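Local coordinates for protein HPV18 E7 (Human papillomavirus type 18, PDB 6IWD) that probably drives quiescent host cells into the cell cycle so that the virus can replicate its genome, here represented by its zinc-binding C-terminal domain, at residues Pro6-Met11 with Glu23-Ser29. Sequence-based numbering, arbitrary orientation.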
ATOM      1  N   PRO B   6      12.521  -1.033 -11.832  1.00 50.37           N
ATOM      2  CA  PRO B   6      11.923  -2.193 -11.157  1.00 39.55           C
ATOM      3  C   PRO B   6      12.818  -3.427 -11.210  1.00 41.74           C
ATOM      4  O   PRO B   6      13.533  -3.666 -12.188  1.00 42.61           O
ATOM      5  CB  PRO B   6      10.621  -2.411 -11.933  1.00 36.35           C
ATOM      6  CG  PRO B   6      10.234  -1.050 -12.377  1.00 43.96           C
ATOM      7  CD  PRO B   6      11.528  -0.303 -12.645  1.00 47.69           C
ATOM      8  N   GLN B   7      12.776  -4.210 -10.137  1.00 33.61           N
ATOM      9  CA  GLN B   7      13.507  -5.464 -10.048  1.00 34.24           C
ATOM     10  C   GLN B   7      12.532  -6.610  -9.818  1.00 32.61           C
ATOM     11  O   GLN B   7      11.380  -6.408  -9.424  1.00 27.44           O
ATOM     12  CB  GLN B   7      14.554  -5.421  -8.925  1.00 35.26           C
ATOM     13  CG  GLN B   7      15.736  -4.492  -9.208  1.00 42.38           C
ATOM     14  CD  GLN B   7      16.663  -5.021 -10.300  1.00 45.83           C
ATOM     15  OE1 GLN B   7      16.248  -5.246 -11.438  1.00 48.35           O
ATOM     16  NE2 GLN B   7      17.931  -5.214  -9.953  1.00 51.34           N
ATOM     17  N   ARG B   8      13.002  -7.823 -10.084  1.00 27.62           N
ATOM     18  CA  ARG B   8      12.191  -9.011  -9.863  1.00 29.58           C
ATOM     19  C   ARG B   8      12.342  -9.468  -8.418  1.00 31.11           C
ATOM     20  O   ARG B   8      13.463  -9.544  -7.901  1.00 24.25           O
ATOM     21  CB  ARG B   8      12.589 -10.133 -10.819  1.00 31.31           C
ATOM     22  CG  ARG B   8      12.043 -11.485 -10.403  1.00 34.12           C
ATOM     23  CD  ARG B   8      11.670 -12.341 -11.583  1.00 38.74           C
ATOM     24  NE  ARG B   8      11.577 -11.574 -12.824  1.00 36.59           N
ATOM     25  CZ  ARG B   8      11.262 -12.118 -13.993  1.00 41.06           C
ATOM     26  NH1 ARG B   8      11.005 -13.419 -14.060  1.00 43.32           N
ATOM     27  NH2 ARG B   8      11.198 -11.369 -15.089  1.00 43.71           N
ATOM     28  N   HIS B   9      11.212  -9.755  -7.769  1.00 25.76           N
ATOM     29  CA  HIS B   9      11.187 -10.247  -6.399  1.00 26.20           C
ATOM     30  C   HIS B   9      10.216 -11.412  -6.304  1.00 31.93           C
ATOM     31  O   HIS B   9       9.229 -11.474  -7.042  1.00 25.34           O
ATOM     32  CB  HIS B   9      10.768  -9.156  -5.409  1.00 31.01           C
ATOM     33  CG  HIS B   9      11.446  -7.844  -5.635  1.00 29.31           C
ATOM     34  ND1 HIS B   9      12.710  -7.569  -5.156  1.00 33.37           N
ATOM     35  CD2 HIS B   9      11.038  -6.727  -6.286  1.00 32.84           C
ATOM     36  CE1 HIS B   9      13.053  -6.343  -5.510  1.00 31.95           C
ATOM     37  NE2 HIS B   9      12.058  -5.811  -6.196  1.00 34.10           N
ATOM     38  N   THR B  10      10.493 -12.338  -5.392  1.00 25.76           N
ATOM     39  CA  THR B  10       9.583 -13.446  -5.137  1.00 28.32           C
ATOM     40  C   THR B  10       9.006 -13.314  -3.735  1.00 27.88           C
ATOM     41  O   THR B  10       9.747 -13.097  -2.772  1.00 30.06           O
ATOM     42  CB  THR B  10      10.276 -14.802  -5.296  1.00 32.67           C
ATOM     43  OG1 THR B  10      10.784 -14.917  -6.628  1.00 34.67           O
ATOM     44  CG2 THR B  10       9.277 -15.939  -5.060  1.00 34.44           C
ATOM     45  N   MET B  11       7.687 -13.429  -3.630  1.00 24.82           N
ATOM     46  CA  MET B  11       6.982 -13.404  -2.355  1.00 23.38           C
ATOM     47  C   MET B  11       6.447 -14.799  -2.064  1.00 27.49           C
ATOM     48  O   MET B  11       5.624 -15.320  -2.824  1.00 27.14           O
ATOM     49  CB  MET B  11       5.832 -12.401  -2.380  1.00 28.68           C
ATOM     50  CG  MET B  11       6.254 -10.956  -2.553  1.00 31.24           C
ATOM     51  SD  MET B  11       6.835 -10.224  -1.012  1.00 33.25           S
ATOM     52  CE  MET B  11       5.437 -10.545   0.063  1.00 26.73           C
ATOM     53  N   GLU B  23       3.791 -19.056  -4.331  1.00 25.56           N
ATOM     54  CA  GLU B  23       4.941 -18.309  -4.822  1.00 30.62           C
ATOM     55  C   GLU B  23       4.430 -17.239  -5.784  1.00 29.69           C
ATOM     56  O   GLU B  23       3.915 -17.563  -6.858  1.00 32.92           O
ATOM     57  CB  GLU B  23       5.927 -19.251  -5.505  1.00 35.56           C
ATOM     58  CG  GLU B  23       7.381 -19.024  -5.144  1.00 46.33           C
ATOM     59  CD  GLU B  23       8.242 -20.251  -5.415  1.00 53.68           C
ATOM     60  OE1 GLU B  23       7.922 -21.342  -4.881  1.00 51.32           O
ATOM     61  OE2 GLU B  23       9.231 -20.125  -6.174  1.00 58.24           O
ATOM     62  N   LEU B  24       4.555 -15.973  -5.395  1.00 25.78           N
ATOM     63  CA  LEU B  24       4.203 -14.844  -6.249  1.00 26.72           C
ATOM     64  C   LEU B  24       5.481 -14.180  -6.734  1.00 26.08           C
ATOM     65  O   LEU B  24       6.386 -13.910  -5.938  1.00 27.35           O
ATOM     66  CB  LEU B  24       3.344 -13.822  -5.507  1.00 23.01           C
ATOM     67  CG  LEU B  24       2.059 -14.315  -4.864  1.00 24.94           C
ATOM     68  CD1 LEU B  24       1.459 -13.202  -4.044  1.00 22.86           C
ATOM     69  CD2 LEU B  24       1.092 -14.783  -5.937  1.00 25.11           C
ATOM     70  N   VAL B  25       5.558 -13.929  -8.034  1.00 23.25           N
ATOM     71  CA  VAL B  25       6.720 -13.303  -8.646  1.00 20.72           C
ATOM     72  C   VAL B  25       6.277 -11.958  -9.200  1.00 24.74           C
ATOM     73  O   VAL B  25       5.371 -11.894 -10.042  1.00 26.10           O
ATOM     74  CB  VAL B  25       7.330 -14.195  -9.737  1.00 29.03           C
ATOM     75  CG1 VAL B  25       8.531 -13.513 -10.374  1.00 29.37           C
ATOM     76  CG2 VAL B  25       7.715 -15.548  -9.137  1.00 31.68           C
ATOM     77  N   VAL B  26       6.889 -10.887  -8.710  1.00 20.51           N
ATOM     78  CA  VAL B  26       6.533  -9.541  -9.126  1.00 22.54           C
ATOM     79  C   VAL B  26       7.770  -8.822  -9.656  1.00 25.56           C
ATOM     80  O   VAL B  26       8.913  -9.202  -9.390  1.00 24.51           O
ATOM     81  CB  VAL B  26       5.893  -8.731  -7.974  1.00 23.22           C
ATOM     82  CG1 VAL B  26       4.558  -9.345  -7.572  1.00 22.64           C
ATOM     83  CG2 VAL B  26       6.829  -8.665  -6.775  1.00 25.08           C
ATOM     84  N   GLU B  27       7.520  -7.763 -10.414  1.00 19.84           N
ATOM     85  CA  GLU B  27       8.526  -6.756 -10.716  1.00 22.95           C
ATOM     86  C   GLU B  27       7.983  -5.425 -10.233  1.00 26.84           C
ATOM     87  O   GLU B  27       6.816  -5.103 -10.489  1.00 22.24           O
ATOM     88  CB  GLU B  27       8.854  -6.705 -12.209  1.00 28.43           C
ATOM     89  CG  GLU B  27       9.446  -7.994 -12.717  1.00 33.60           C
ATOM     90  CD  GLU B  27      10.109  -7.838 -14.069  1.00 41.55           C
ATOM     91  OE1 GLU B  27       9.877  -6.802 -14.733  1.00 43.63           O
ATOM     92  OE2 GLU B  27      10.868  -8.752 -14.464  1.00 42.34           O
ATOM     93  N   SER B  28       8.804  -4.674  -9.507  1.00 20.88           N
ATOM     94  CA  SER B  28       8.326  -3.427  -8.917  1.00 21.96           C
ATOM     95  C   SER B  28       9.512  -2.634  -8.392  1.00 23.01           C
ATOM     96  O   SER B  28      10.629  -3.147  -8.275  1.00 23.88           O
ATOM     97  CB  SER B  28       7.327  -3.691  -7.784  1.00 23.75           C
ATOM     98  OG  SER B  28       8.008  -4.192  -6.649  1.00 24.05           O
ATOM     99  N   SER B  29       9.245  -1.373  -8.064  1.00 18.53           N
ATOM    100  CA  SER B  29      10.207  -0.576  -7.329  1.00 19.79           C
ATOM    101  C   SER B  29      10.336  -1.102  -5.903  1.00 20.42           C
ATOM    102  O   SER B  29       9.488  -1.863  -5.415  1.00 17.65           O
ATOM    103  CB  SER B  29       9.780   0.886  -7.289  1.00 21.60           C
ATOM    104  OG  SER B  29       8.607   1.022  -6.487  1.00 21.72           O
TER
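Arg8 turns CG away from its backbone N (chi1 165°) and then bends at its next two torsions, which brings the guanidinium over to Glu27. Glu27 meets it with an extended chain, CG lying beside its own backbone N (chi1 -63°). The two form a salt bridge, with Arg8 NH2 2.7 Å from Glu27 OE2; Arg8 NE adds only a weak bond to the same oxygen. NH2 comes to OE2 on the anti side, somewhat out of the carboxylate plane, and the two flat groups are turned 54° against each other. Nearer the backbone, Arg8 CD lies 3.6 Å from Val25 CG1. Thr10 lies on the same face as Arg8, Val25 and Glu27; its methyl CG2 reaches Glu23 CG, 3.6 Å away.

The backbones form an antiparallel pair. Gln7 with Ser28, His9 with Val26 and Met11 with Leu24 each exchange two hydrogen bonds, such as His9 N to Val26 O at 2.9 Å. On the face of His9, Val26 and Ser28, the His9 ring turns the edge of CD2 and NE2 toward Ser28, with NE2 3.7 Å from Ser28 O.

This is the open end of the 7-14/21-28 hairpin, away from the zinc site. Helix 30-41 packs on the His9, Met11 and Ser28 face, and Ser29, at the N-cap of this helix, takes a hydrogen bond from Asp32 N on its OG. Val26 and Glu27 also pair with a strand of the second subunit, so the sheet continues across the interface, where Glu27 OE1 forms a salt bridge with Lys17 of that subunit.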